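Local atomic coordinates of acetyl transferase (Salmonella typhimurium, PDB entry 1S7K), a protein that acetylates the N-terminal amino group of ribosomal protein L7/L12, probably drawing the acetyl group from acetyl-coenzyme A. Residues 12-17 with 114-119; 25-30 with 72-77; 101-106 with 110-115. All blocks are in the same frame, centred on the assembly; numbering follows the deposited sequence.

Contact 1: 12-17 with 114-119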
ATOM      1  N   THR A  12      18.836 -26.071 -10.197  1.00 12.70           N
ATOM      2  CA  THR A  12      19.623 -26.578 -11.298  1.00 12.82           C
ATOM      3  C   THR A  12      19.186 -26.000 -12.628  1.00 12.44           C
ATOM      4  O   THR A  12      20.000 -25.641 -13.462  1.00 14.81           O
ATOM      5  CB  THR A  12      19.540 -28.135 -11.376  1.00 12.74           C
ATOM      6  OG1 THR A  12      20.139 -28.656 -10.171  1.00 12.46           O
ATOM      7  CG2 THR A  12      20.300 -28.619 -12.618  1.00 13.74           C
ATOM      8  N   THR A  13      17.887 -25.881 -12.803  1.00 11.41           N
ATOM      9  CA  THR A  13      17.328 -25.357 -14.042  1.00 11.74           C
ATOM     10  C   THR A  13      16.704 -23.947 -13.949  1.00 13.40           C
ATOM     11  O   THR A  13      16.374 -23.357 -14.972  1.00 16.06           O
ATOM     12  CB  THR A  13      16.240 -26.317 -14.499  1.00 11.74           C
ATOM     13  OG1 THR A  13      15.335 -26.509 -13.401  1.00 14.40           O
ATOM     14  CG2 THR A  13      16.837 -27.708 -14.823  1.00 15.32           C
ATOM     15  N   LEU A  14      16.504 -23.424 -12.744  1.00 12.38           N
ATOM     16  CA  LEU A  14      15.880 -22.103 -12.619  1.00 11.35           C
ATOM     17  C   LEU A  14      16.825 -21.066 -12.053  1.00 11.53           C
ATOM     18  O   LEU A  14      17.696 -21.368 -11.199  1.00 11.21           O
ATOM     19  CB  LEU A  14      14.668 -22.229 -11.673  1.00 10.01           C
ATOM     20  CG  LEU A  14      13.529 -23.151 -12.111  1.00 10.94           C
ATOM     21  CD1 LEU A  14      12.371 -23.255 -11.008  1.00  8.39           C
ATOM     22  CD2 LEU A  14      13.003 -22.662 -13.454  1.00 10.87           C
ATOM     23  N   GLU A  15      16.652 -19.818 -12.503  1.00 12.63           N
ATOM     24  CA  GLU A  15      17.398 -18.720 -11.897  1.00 14.58           C
ATOM     25  C   GLU A  15      16.631 -17.409 -12.196  1.00 13.97           C
ATOM     26  O   GLU A  15      15.811 -17.359 -13.121  1.00 12.91           O
ATOM     27  CB  GLU A  15      18.861 -18.663 -12.388  1.00 16.12           C
ATOM     28  CG  GLU A  15      19.105 -18.092 -13.778  1.00 18.20           C
ATOM     29  CD  GLU A  15      20.622 -18.023 -14.158  1.00 19.75           C
ATOM     30  OE1 GLU A  15      21.502 -18.657 -13.517  1.00 17.32           O
ATOM     31  OE2 GLU A  15      20.896 -17.316 -15.127  1.00 18.40           O
ATOM     32  N   LEU A  16      16.809 -16.411 -11.333  1.00 14.66           N
ATOM     33  CA  LEU A  16      16.162 -15.092 -11.497  1.00 13.60           C
ATOM     34  C   LEU A  16      17.280 -14.148 -11.944  1.00 13.92           C
ATOM     35  O   LEU A  16      18.403 -14.236 -11.429  1.00 14.64           O
ATOM     36  CB  LEU A  16      15.632 -14.593 -10.155  1.00 14.86           C
ATOM     37  CG  LEU A  16      14.507 -15.401  -9.515  1.00 13.50           C
ATOM     38  CD1 LEU A  16      14.269 -14.910  -8.095  1.00 15.77           C
ATOM     39  CD2 LEU A  16      13.233 -15.175 -10.374  1.00 14.39           C
ATOM     40  N   ARG A  17      16.989 -13.303 -12.921  1.00 14.00           N
ATOM     41  CA  ARG A  17      17.941 -12.314 -13.360  1.00 15.95           C
ATOM     42  C   ARG A  17      17.254 -10.944 -13.208  1.00 15.04           C
ATOM     43  O   ARG A  17      16.088 -10.770 -13.607  1.00 15.17           O
ATOM     44  CB  ARG A  17      18.334 -12.557 -14.836  1.00 15.85           C
ATOM     45  CG  ARG A  17      18.894 -13.961 -15.101  1.00 20.99           C
ATOM     46  CD  ARG A  17      19.294 -14.193 -16.563  1.00 23.45           C
ATOM     47  NE  ARG A  17      19.658 -15.604 -16.777  1.00 24.68           N
ATOM     48  CZ  ARG A  17      19.802 -16.187 -17.970  1.00 26.99           C
ATOM     49  NH1 ARG A  17      20.124 -17.479 -18.063  1.00 24.36           N
ATOM     50  NH2 ARG A  17      19.639 -15.489 -19.087  1.00 27.12           N
ATOM     51  N   SER A 114       6.790 -21.045  -7.180  1.00 10.44           N
ATOM     52  CA  SER A 114       7.025 -21.433  -5.750  1.00 12.61           C
ATOM     53  C   SER A 114       8.527 -21.578  -5.411  1.00  9.79           C
ATOM     54  O   SER A 114       8.975 -21.085  -4.370  1.00 10.92           O
ATOM     55  CB  SER A 114       6.309 -22.739  -5.442  1.00 12.96           C
ATOM     56  OG  SER A 114       4.889 -22.545  -5.436  1.00 15.41           O
ATOM     57  N   GLN A 115       9.288 -22.214  -6.287  1.00  6.50           N
ATOM     58  CA  GLN A 115      10.697 -22.401  -6.003  1.00  8.20           C
ATOM     59  C   GLN A 115      11.397 -21.092  -6.175  1.00  7.55           C
ATOM     60  O   GLN A 115      12.240 -20.730  -5.339  1.00  8.21           O
ATOM     61  CB  GLN A 115      11.341 -23.476  -6.925  1.00 10.66           C
ATOM     62  CG  GLN A 115      10.832 -24.870  -6.655  1.00  7.60           C
ATOM     63  CD  GLN A 115      11.582 -25.908  -7.422  1.00 12.46           C
ATOM     64  OE1 GLN A 115      12.196 -26.849  -6.827  1.00 14.16           O
ATOM     65  NE2 GLN A 115      11.570 -25.772  -8.729  1.00  7.24           N
ATOM     66  N   SER A 116      11.010 -20.325  -7.198  1.00  8.19           N
ATOM     67  CA  SER A 116      11.686 -19.032  -7.403  1.00 11.10           C
ATOM     68  C   SER A 116      11.428 -18.080  -6.235  1.00  9.69           C
ATOM     69  O   SER A 116      12.327 -17.373  -5.748  1.00 11.22           O
ATOM     70  CB  SER A 116      11.200 -18.360  -8.695  1.00 11.20           C
ATOM     71  OG  SER A 116      11.723 -19.100  -9.792  1.00 12.65           O
ATOM     72  N   LEU A 117      10.192 -18.085  -5.762  1.00 11.49           N
ATOM     73  CA  LEU A 117       9.855 -17.162  -4.656  1.00 10.11           C
ATOM     74  C   LEU A 117      10.539 -17.561  -3.356  1.00 10.47           C
ATOM     75  O   LEU A 117      11.070 -16.686  -2.672  1.00  9.85           O
ATOM     76  CB  LEU A 117       8.344 -17.085  -4.492  1.00 11.25           C
ATOM     77  CG  LEU A 117       7.851 -16.234  -3.311  1.00 10.87           C
ATOM     78  CD1 LEU A 117       8.351 -14.764  -3.426  1.00 10.52           C
ATOM     79  CD2 LEU A 117       6.317 -16.319  -3.284  1.00  9.68           C
ATOM     80  N   GLN A 118      10.637 -18.858  -3.045  1.00  9.54           N
ATOM     81  CA  GLN A 118      11.295 -19.217  -1.792  1.00 11.72           C
ATOM     82  C   GLN A 118      12.752 -18.811  -1.856  1.00 12.10           C
ATOM     83  O   GLN A 118      13.317 -18.331  -0.853  1.00 11.58           O
ATOM     84  CB  GLN A 118      11.192 -20.719  -1.519  1.00 14.14           C
ATOM     85  CG  GLN A 118       9.733 -21.159  -1.540  1.00 17.68           C
ATOM     86  CD  GLN A 118       9.546 -22.396  -0.708  1.00 23.28           C
ATOM     87  OE1 GLN A 118      10.486 -23.222  -0.603  1.00 26.44           O
ATOM     88  NE2 GLN A 118       8.370 -22.546  -0.095  1.00 22.92           N
ATOM     89  N   ALA A 119      13.342 -18.932  -3.048  1.00 11.06           N
ATOM     90  CA  ALA A 119      14.753 -18.588  -3.203  1.00 12.51           C
ATOM     91  C   ALA A 119      14.957 -17.100  -3.053  1.00 11.32           C
ATOM     92  O   ALA A 119      15.900 -16.668  -2.378  1.00 11.20           O
ATOM     93  CB  ALA A 119      15.275 -19.034  -4.584  1.00 12.94           C
TER
HETATM   94  O   HOH W   1      13.838 -26.706 -10.246  1.00 10.61           O
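L14 and L16 of strand 14-18 lie against Q115 and S116 of helix 112-127 in a mostly buried helix-on-sheet contact, near one edge of the sheet. The axes of strand 14-17 and helix 114-119 come within 9.0 Å, at 56° to each other, a spacing that leaves room for one layer of side chains. Both leucines project toward the helix, whereas E15 between them turns away and takes the guanidinium of R17 in a salt bridge, R17 NE to E15 OE2 at 2.7 Å, on the far side of the strand. L14, with CG anti to its carbonyl carbon (chi1 -62°), lies at about a right angle to the extended chain of Q115 and brings CD1 to 3.5 Å from Q115 NE2. That amide nitrogen donates to a water at 2.9 Å, which makes a weak hydrogen bond with OG1 of T13. L16 straddles S116, with L16 CD1 3.9 Å from S116 O and CD2 4.1 Å from S116 CB. The small serine lets the leucine sit close to the helix backbone, and its OG is hydrogen-bonded to the carbonyl of I112 one turn earlier. Y73 and I75 of strand 71-77 also touch L16. This is the helix-against-sheet layering of the GNAT fold, made here by the helix whose first turn holds the CoA-binding residues I112, M113 and S114.

Contact 2: 25-30 with 72-77; sequences PALHQL and MYLIFC
L27 of helix 24-33 meets M72 and L74 of strand 71-77 on one face of the central GNAT sheet, the face opposite that covered by helix 112-127. The alternation of a beta strand sets this up: M72 and L74 point to the first helix, while Y73 and I75 between and beyond them point through to the other layer, where Y73 touches L120 of helix 112-127, and I75 touches I112, M113 and S116. One strand thus faces helices on both sides of the sheet, as in a layered alpha/beta fold.

The helix brings a single side chain to this strand segment. The CA of L27 stays 8.6 Å from the CA of L74, the nearest pair of CA atoms here, and the gap is spanned by side chains alone, those of L27, M72 and L74, all buried and apolar. L27 swings CG away from its backbone N and beside its carbonyl carbon (chi1 174°), so that the isobutyl fork opens toward the sheet and each prong finds a different partner. L74 keeps CG next to the backbone N and meets the L27 fork at a slant. V84 on the neighbouring strand 80-91 touches both leucines and extends the apolar cluster; H23 also touches L74. At the other end M72 is held at its backbone, where N donates to ND1 of H65. Its side chain is fully extended, with all three torsions near 180°, and this carries the terminal methyl beyond the sulfur to reach the leucine tip to tip. The two prongs are therefore shared out evenly: L27 CD1 rests 4.1 Å from L74 CD2, and L27 CD2 lies 3.9 Å from the methyl CE of M72.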
ATOM      1  N   PRO A  25      13.644  -6.767 -25.515  1.00 27.46           N
ATOM      2  CA  PRO A  25      13.214  -7.446 -26.746  1.00 27.63           C
ATOM      3  C   PRO A  25      12.462  -8.735 -26.547  1.00 26.69           C
ATOM      4  O   PRO A  25      11.424  -8.981 -27.154  1.00 28.00           O
ATOM      5  CB  PRO A  25      14.522  -7.675 -27.502  1.00 28.00           C
ATOM      6  CG  PRO A  25      15.414  -6.530 -27.031  1.00 29.46           C
ATOM      7  CD  PRO A  25      15.087  -6.441 -25.542  1.00 28.33           C
ATOM      8  N   ALA A  26      13.014  -9.594 -25.706  1.00 27.61           N
ATOM      9  CA  ALA A  26      12.415 -10.904 -25.449  1.00 26.38           C
ATOM     10  C   ALA A  26      11.149 -10.891 -24.563  1.00 26.53           C
ATOM     11  O   ALA A  26      10.165 -11.626 -24.773  1.00 25.10           O
ATOM     12  CB  ALA A  26      13.476 -11.774 -24.822  1.00 28.38           C
ATOM     13  N   LEU A  27      11.195 -10.072 -23.530  1.00 26.80           N
ATOM     14  CA  LEU A  27      10.030 -10.007 -22.645  1.00 26.52           C
ATOM     15  C   LEU A  27       8.836  -9.467 -23.413  1.00 27.46           C
ATOM     16  O   LEU A  27       7.723  -9.992 -23.289  1.00 24.93           O
ATOM     17  CB  LEU A  27      10.330  -9.098 -21.471  1.00 25.73           C
ATOM     18  CG  LEU A  27       9.183  -8.798 -20.501  1.00 24.29           C
ATOM     19  CD1 LEU A  27       8.655 -10.048 -19.734  1.00 24.23           C
ATOM     20  CD2 LEU A  27       9.757  -7.751 -19.572  1.00 24.59           C
ATOM     21  N   HIS A  28       9.090  -8.435 -24.224  1.00 29.04           N
ATOM     22  CA  HIS A  28       8.025  -7.815 -25.008  1.00 31.10           C
ATOM     23  C   HIS A  28       7.372  -8.906 -25.808  1.00 31.38           C
ATOM     24  O   HIS A  28       6.172  -8.931 -25.945  1.00 30.76           O
ATOM     25  CB  HIS A  28       8.559  -6.736 -25.965  1.00 32.54           C
ATOM     26  CG  HIS A  28       7.476  -5.933 -26.645  1.00 34.03           C
ATOM     27  ND1 HIS A  28       6.350  -5.487 -25.978  1.00 34.58           N
ATOM     28  CD2 HIS A  28       7.379  -5.447 -27.910  1.00 35.25           C
ATOM     29  CE1 HIS A  28       5.611  -4.762 -26.802  1.00 35.71           C
ATOM     30  NE2 HIS A  28       6.212  -4.718 -27.982  1.00 35.17           N
ATOM     31  N   GLN A  29       8.182  -9.811 -26.347  1.00 32.45           N
ATOM     32  CA  GLN A  29       7.644 -10.914 -27.131  1.00 32.90           C
ATOM     33  C   GLN A  29       6.681 -11.758 -26.299  1.00 32.31           C
ATOM     34  O   GLN A  29       5.629 -12.163 -26.778  1.00 30.30           O
ATOM     35  CB  GLN A  29       8.783 -11.799 -27.623  1.00 35.37           C
ATOM     36  CG  GLN A  29       9.525 -11.253 -28.825  1.00 38.97           C
ATOM     37  CD  GLN A  29       8.717 -11.443 -30.099  1.00 41.33           C
ATOM     38  OE1 GLN A  29       7.971 -10.548 -30.509  1.00 40.90           O
ATOM     39  NE2 GLN A  29       8.832 -12.641 -30.709  1.00 43.60           N
ATOM     40  N   LEU A  30       7.071 -12.054 -25.057  1.00 32.44           N
ATOM     41  CA  LEU A  30       6.241 -12.855 -24.160  1.00 32.01           C
ATOM     42  C   LEU A  30       5.022 -12.037 -23.718  1.00 32.89           C
ATOM     43  O   LEU A  30       3.911 -12.574 -23.634  1.00 31.27           O
ATOM     44  CB  LEU A  30       7.070 -13.287 -22.935  1.00 32.81           C
ATOM     45  CG  LEU A  30       6.834 -14.701 -22.378  1.00 33.06           C
ATOM     46  CD1 LEU A  30       6.942 -15.709 -23.512  1.00 31.34           C
ATOM     47  CD2 LEU A  30       7.847 -15.012 -21.287  1.00 32.39           C
ATOM     48  N   MET A  72      12.347  -5.927 -10.036  1.00 13.51           N
ATOM     49  CA  MET A  72      11.750  -6.644 -11.127  1.00 14.46           C
ATOM     50  C   MET A  72      12.758  -7.711 -11.594  1.00 16.64           C
ATOM     51  O   MET A  72      13.837  -7.352 -12.075  1.00 17.02           O
ATOM     52  CB  MET A  72      11.386  -5.731 -12.300  1.00 15.80           C
ATOM     53  CG  MET A  72      10.840  -6.545 -13.464  1.00 15.93           C
ATOM     54  SD  MET A  72      10.586  -5.447 -14.861  1.00 20.12           S
ATOM     55  CE  MET A  72       9.826  -6.442 -15.861  1.00 18.02           C
ATOM     56  N   TYR A  73      12.412  -9.000 -11.406  1.00 13.36           N
ATOM     57  CA  TYR A  73      13.274 -10.064 -11.852  1.00 14.11           C
ATOM     58  C   TYR A  73      12.599 -10.882 -12.951  1.00 13.08           C
ATOM     59  O   TYR A  73      11.381 -11.067 -12.993  1.00 15.14           O
ATOM     60  CB  TYR A  73      13.634 -10.993 -10.648  1.00 11.43           C
ATOM     61  CG  TYR A  73      14.486 -10.354  -9.581  1.00 14.69           C
ATOM     62  CD1 TYR A  73      15.888 -10.306  -9.708  1.00 14.69           C
ATOM     63  CD2 TYR A  73      13.911  -9.804  -8.436  1.00 13.66           C
ATOM     64  CE1 TYR A  73      16.699  -9.702  -8.686  1.00 14.54           C
ATOM     65  CE2 TYR A  73      14.695  -9.195  -7.438  1.00 16.77           C
ATOM     66  CZ  TYR A  73      16.087  -9.152  -7.569  1.00 14.77           C
ATOM     67  OH  TYR A  73      16.856  -8.586  -6.562  1.00 14.88           O
ATOM     68  N   LEU A  74      13.422 -11.399 -13.850  1.00 15.06           N
ATOM     69  CA  LEU A  74      12.992 -12.271 -14.920  1.00 13.62           C
ATOM     70  C   LEU A  74      13.344 -13.726 -14.501  1.00 14.18           C
ATOM     71  O   LEU A  74      14.467 -13.991 -14.029  1.00 14.28           O
ATOM     72  CB  LEU A  74      13.743 -11.909 -16.214  1.00 15.18           C
ATOM     73  CG  LEU A  74      13.241 -10.618 -16.829  1.00 18.98           C
ATOM     74  CD1 LEU A  74      13.873 -10.407 -18.215  1.00 20.25           C
ATOM     75  CD2 LEU A  74      11.732 -10.768 -17.044  1.00 19.50           C
ATOM     76  N   ILE A  75      12.383 -14.625 -14.651  1.00 12.83           N
ATOM     77  CA  ILE A  75      12.514 -16.055 -14.321  1.00 14.67           C
ATOM     78  C   ILE A  75      12.949 -16.779 -15.594  1.00 16.22           C
ATOM     79  O   ILE A  75      12.240 -16.693 -16.601  1.00 14.21           O
ATOM     80  CB  ILE A  75      11.140 -16.662 -13.905  1.00 13.52           C
ATOM     81  CG1 ILE A  75      10.612 -16.075 -12.576  1.00 13.17           C
ATOM     82  CG2 ILE A  75      11.262 -18.208 -13.683  1.00 14.29           C
ATOM     83  CD1 ILE A  75       9.052 -16.370 -12.475  1.00 17.73           C
ATOM     84  N   PHE A  76      14.075 -17.497 -15.524  1.00 14.79           N
ATOM     85  CA  PHE A  76      14.614 -18.276 -16.640  1.00 18.00           C
ATOM     86  C   PHE A  76      14.630 -19.730 -16.251  1.00 16.78           C
ATOM     87  O   PHE A  76      15.058 -20.087 -15.162  1.00 16.02           O
ATOM     88  CB  PHE A  76      16.029 -17.856 -16.999  1.00 18.95           C
ATOM     89  CG  PHE A  76      16.082 -16.578 -17.731  1.00 22.72           C
ATOM     90  CD1 PHE A  76      16.186 -15.356 -17.047  1.00 22.20           C
ATOM     91  CD2 PHE A  76      15.998 -16.577 -19.115  1.00 23.97           C
ATOM     92  CE1 PHE A  76      16.198 -14.160 -17.746  1.00 22.83           C
ATOM     93  CE2 PHE A  76      16.011 -15.391 -19.825  1.00 22.85           C
ATOM     94  CZ  PHE A  76      16.114 -14.175 -19.132  1.00 24.33           C
ATOM     95  N   CYS A  77      14.139 -20.556 -17.155  1.00 17.32           N
ATOM     96  CA  CYS A  77      14.073 -21.988 -16.892  1.00 18.14           C
ATOM     97  C   CYS A  77      14.897 -22.618 -18.012  1.00 19.22           C
ATOM     98  O   CYS A  77      14.526 -22.467 -19.168  1.00 19.91           O
ATOM     99  CB  CYS A  77      12.600 -22.415 -16.956  1.00 16.28           C
ATOM    100  SG  CYS A  77      12.294 -24.244 -16.993  1.00 20.79           S
TER

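Contact 3: 101-106 with 110-115; sequences YWLDES and QGIMSQ
M113 sends CG away from its backbone N (chi1 174°) and then bends at the next two torsions, folding over the ring of Y101, whose own chi1 of 84° puts CG in the crowded position between backbone N and carbonyl carbon. The methionine therefore lies on a face of the ring: its CG stands 3.7 Å from the Y101 ring centroid in a CH-pi contact, displaced toward the rim. Its sulfur follows obliquely, with SD 4.3 Å from the same centroid, a Met-aromatic contact. Two residues along the strand, L103 points the same way and divides its methyls, CD1 to M113 CB at 4.1 Å and CD2 to I112 CG2 at 4.4 Å.

These residues stand at the two ends of the connection from strand 96-103 to helix 112-127, the first half of a beta-alpha-beta unit. In GNAT enzymes this connection carries the glycine-rich loop that receives the pyrophosphate of CoA; here Y101, L103, G109, G111, I112, M113 and S114 bind CoA, although this model is empty. G111, at a positive phi that favours glycine, occupies the N-cap of the helix.

Polar atoms link the two ends of the connection. Q110 NE2 donates to S106 O at 3.1 Å and 166°, the carbonyl oxygen lying in the plane of the amide while the donor stands above the carbonyl plane; NE2 is shared with its stronger partner, Q108 O. A water donates to Q110 OE1 at 2.6 Å and more weakly to S106 O. D104 forms an Asx turn: OD2 accepts from S106 N at 2.8 Å, from above the carboxylate plane, and from S106 OG at 2.5 Å nearly along its C-O axis. OD1 of D104 forms a salt bridge with K33 NZ and accepts a hydrogen bond from N34 ND2.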
ATOM      1  N   TYR A 101       3.596 -11.524  -9.762  1.00 12.39           N
ATOM      2  CA  TYR A 101       4.304 -12.438 -10.677  1.00 12.79           C
ATOM      3  C   TYR A 101       3.388 -12.825 -11.813  1.00 14.34           C
ATOM      4  O   TYR A 101       2.159 -12.660 -11.724  1.00 12.55           O
ATOM      5  CB  TYR A 101       4.709 -13.764  -9.979  1.00 14.13           C
ATOM      6  CG  TYR A 101       3.578 -14.827  -9.950  1.00 13.21           C
ATOM      7  CD1 TYR A 101       3.566 -15.918 -10.835  1.00 13.66           C
ATOM      8  CD2 TYR A 101       2.547 -14.733  -9.040  1.00 17.03           C
ATOM      9  CE1 TYR A 101       2.522 -16.908 -10.794  1.00 16.50           C
ATOM     10  CE2 TYR A 101       1.500 -15.710  -8.984  1.00 16.04           C
ATOM     11  CZ  TYR A 101       1.486 -16.792  -9.870  1.00 15.26           C
ATOM     12  OH  TYR A 101       0.399 -17.692  -9.809  1.00 14.63           O
ATOM     13  N   TRP A 102       4.007 -13.305 -12.892  1.00 12.26           N
ATOM     14  CA  TRP A 102       3.253 -13.865 -13.994  1.00 14.61           C
ATOM     15  C   TRP A 102       4.161 -14.769 -14.792  1.00 15.11           C
ATOM     16  O   TRP A 102       5.344 -14.476 -14.987  1.00 14.43           O
ATOM     17  CB  TRP A 102       2.559 -12.794 -14.842  1.00 18.51           C
ATOM     18  CG  TRP A 102       3.368 -11.915 -15.599  1.00 20.57           C
ATOM     19  CD1 TRP A 102       3.850 -10.693 -15.218  1.00 23.14           C
ATOM     20  CD2 TRP A 102       3.822 -12.142 -16.945  1.00 21.89           C
ATOM     21  NE1 TRP A 102       4.606 -10.135 -16.273  1.00 22.39           N
ATOM     22  CE2 TRP A 102       4.595 -11.013 -17.331  1.00 22.55           C
ATOM     23  CE3 TRP A 102       3.655 -13.197 -17.861  1.00 23.63           C
ATOM     24  CZ2 TRP A 102       5.202 -10.911 -18.614  1.00 23.33           C
ATOM     25  CZ3 TRP A 102       4.266 -13.090 -19.141  1.00 23.09           C
ATOM     26  CH2 TRP A 102       5.019 -11.965 -19.492  1.00 23.28           C
ATOM     27  N   LEU A 103       3.573 -15.866 -15.253  1.00 14.96           N
ATOM     28  CA  LEU A 103       4.285 -16.900 -15.989  1.00 16.49           C
ATOM     29  C   LEU A 103       3.701 -17.122 -17.371  1.00 17.29           C
ATOM     30  O   LEU A 103       2.464 -17.092 -17.542  1.00 17.25           O
ATOM     31  CB  LEU A 103       4.155 -18.244 -15.244  1.00 16.54           C
ATOM     32  CG  LEU A 103       4.965 -18.375 -13.973  1.00 17.49           C
ATOM     33  CD1 LEU A 103       4.618 -19.634 -13.187  1.00 15.44           C
ATOM     34  CD2 LEU A 103       6.425 -18.383 -14.371  1.00 14.46           C
ATOM     35  N   ASP A 104       4.587 -17.362 -18.334  1.00 18.68           N
ATOM     36  CA  ASP A 104       4.162 -17.696 -19.690  1.00 19.22           C
ATOM     37  C   ASP A 104       3.315 -18.947 -19.595  1.00 20.56           C
ATOM     38  O   ASP A 104       3.514 -19.790 -18.717  1.00 18.71           O
ATOM     39  CB  ASP A 104       5.331 -18.032 -20.585  1.00 19.93           C
ATOM     40  CG  ASP A 104       4.868 -18.746 -21.840  1.00 22.29           C
ATOM     41  OD1 ASP A 104       4.274 -18.042 -22.689  1.00 23.16           O
ATOM     42  OD2 ASP A 104       5.079 -19.990 -21.946  1.00 19.25           O
ATOM     43  N   GLU A 105       2.388 -19.087 -20.539  1.00 22.22           N
ATOM     44  CA  GLU A 105       1.461 -20.214 -20.530  1.00 23.65           C
ATOM     45  C   GLU A 105       2.057 -21.612 -20.444  1.00 22.17           C
ATOM     46  O   GLU A 105       1.468 -22.507 -19.849  1.00 24.45           O
ATOM     47  CB  GLU A 105       0.527 -20.138 -21.761  1.00 27.87           C
ATOM     48  CG  GLU A 105       1.198 -20.343 -23.117  1.00 32.58           C
ATOM     49  CD  GLU A 105       0.329 -19.815 -24.271  1.00 35.63           C
ATOM     50  OE1 GLU A 105       0.657 -20.012 -25.460  1.00 39.11           O
ATOM     51  OE2 GLU A 105      -0.693 -19.185 -23.982  1.00 37.83           O
ATOM     52  N   SER A 106       3.219 -21.829 -21.030  1.00 21.95           N
ATOM     53  CA  SER A 106       3.817 -23.187 -21.012  1.00 20.73           C
ATOM     54  C   SER A 106       4.633 -23.469 -19.736  1.00 20.90           C
ATOM     55  O   SER A 106       5.238 -24.565 -19.588  1.00 19.14           O
ATOM     56  CB  SER A 106       4.738 -23.368 -22.235  1.00 22.08           C
ATOM     57  OG  SER A 106       5.753 -22.387 -22.221  1.00 24.14           O
ATOM     58  N   GLN A 110       3.829 -25.682 -12.538  1.00 11.17           N
ATOM     59  CA  GLN A 110       5.003 -26.511 -12.324  1.00 11.06           C
ATOM     60  C   GLN A 110       5.881 -26.117 -11.123  1.00 12.52           C
ATOM     61  O   GLN A 110       7.046 -26.541 -11.056  1.00 12.52           O
ATOM     62  CB  GLN A 110       5.854 -26.506 -13.588  1.00 15.65           C
ATOM     63  CG  GLN A 110       5.044 -27.058 -14.773  1.00 15.93           C
ATOM     64  CD  GLN A 110       5.596 -26.536 -16.112  1.00 16.82           C
ATOM     65  OE1 GLN A 110       6.762 -26.718 -16.427  1.00 20.27           O
ATOM     66  NE2 GLN A 110       4.772 -25.867 -16.853  1.00 14.02           N
ATOM     67  N   GLY A 111       5.349 -25.295 -10.203  1.00 13.06           N
ATOM     68  CA  GLY A 111       6.142 -24.886  -9.029  1.00 11.82           C
ATOM     69  C   GLY A 111       7.337 -23.972  -9.298  1.00 12.60           C
ATOM     70  O   GLY A 111       8.199 -23.742  -8.390  1.00 10.91           O
ATOM     71  N   ILE A 112       7.426 -23.446 -10.515  1.00  9.70           N
ATOM     72  CA  ILE A 112       8.547 -22.567 -10.893  1.00 10.66           C
ATOM     73  C   ILE A 112       8.445 -21.280 -10.051  1.00 11.60           C
ATOM     74  O   ILE A 112       9.467 -20.751  -9.578  1.00  8.69           O
ATOM     75  CB  ILE A 112       8.474 -22.187 -12.394  1.00 11.93           C
ATOM     76  CG1 ILE A 112       8.739 -23.453 -13.242  1.00 12.65           C
ATOM     77  CG2 ILE A 112       9.481 -21.093 -12.703  1.00 13.27           C
ATOM     78  CD1 ILE A 112       8.561 -23.260 -14.856  1.00 11.18           C
ATOM     79  N   MET A 113       7.215 -20.759  -9.898  1.00 12.01           N
ATOM     80  CA  MET A 113       7.034 -19.536  -9.073  1.00 12.42           C
ATOM     81  C   MET A 113       7.298 -19.911  -7.627  1.00 13.06           C
ATOM     82  O   MET A 113       8.007 -19.197  -6.930  1.00  9.85           O
ATOM     83  CB  MET A 113       5.628 -18.963  -9.273  1.00 12.45           C
ATOM     84  CG  MET A 113       5.243 -17.800  -8.387  1.00 13.55           C
ATOM     85  SD  MET A 113       6.441 -16.497  -8.308  1.00 15.92           S
ATOM     86  CE  MET A 113       6.715 -16.165  -9.750  1.00 14.47           C
ATOM     87  N   SER A 114       6.790 -21.045  -7.180  1.00 10.44           N
ATOM     88  CA  SER A 114       7.025 -21.433  -5.750  1.00 12.61           C
ATOM     89  C   SER A 114       8.527 -21.578  -5.411  1.00  9.79           C
ATOM     90  O   SER A 114       8.975 -21.085  -4.370  1.00 10.92           O
ATOM     91  CB  SER A 114       6.309 -22.739  -5.442  1.00 12.96           C
ATOM     92  OG  SER A 114       4.889 -22.545  -5.436  1.00 15.41           O
ATOM     93  N   GLN A 115       9.288 -22.214  -6.287  1.00  6.50           N
ATOM     94  CA  GLN A 115      10.697 -22.401  -6.003  1.00  8.20           C
ATOM     95  C   GLN A 115      11.397 -21.092  -6.175  1.00  7.55           C
ATOM     96  O   GLN A 115      12.240 -20.730  -5.339  1.00  8.21           O
ATOM     97  CB  GLN A 115      11.341 -23.476  -6.925  1.00 10.66           C
ATOM     98  CG  GLN A 115      10.832 -24.870  -6.655  1.00  7.60           C
ATOM     99  CD  GLN A 115      11.582 -25.908  -7.422  1.00 12.46           C
ATOM    100  OE1 GLN A 115      12.196 -26.849  -6.827  1.00 14.16           O
ATOM    101  NE2 GLN A 115      11.570 -25.772  -8.729  1.00  7.24           N
TER
HETATM  102  O   HOH W   2       7.331 -27.163 -18.875  1.00 44.02           O

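Strand 71-77 and helix 112-127 tie the three contacts together. Contacts 1 and 3 share the neighbouring residues S114 and Q115 of that helix, their centres about 10 Å apart, and L14 CD1 reaches I112 CA at 3.9 Å. Contact 2 approaches from the other face of the sheet: a probable hydrogen bond, R17 O to L74 N at 2.8 Å, joins its strand to that of contact 1, and from the opposite side of the same strand I75 CG2 packs on I112 CG2 at 3.5 Å. L27 CD1 also lies 3.7 Å from W102 CZ2. All the CoA-binding residues among these segments fall in contact 3, S114 being shared with contact 1; contact 2 stands further off, M72 about 10 Å from Y101 between side chains.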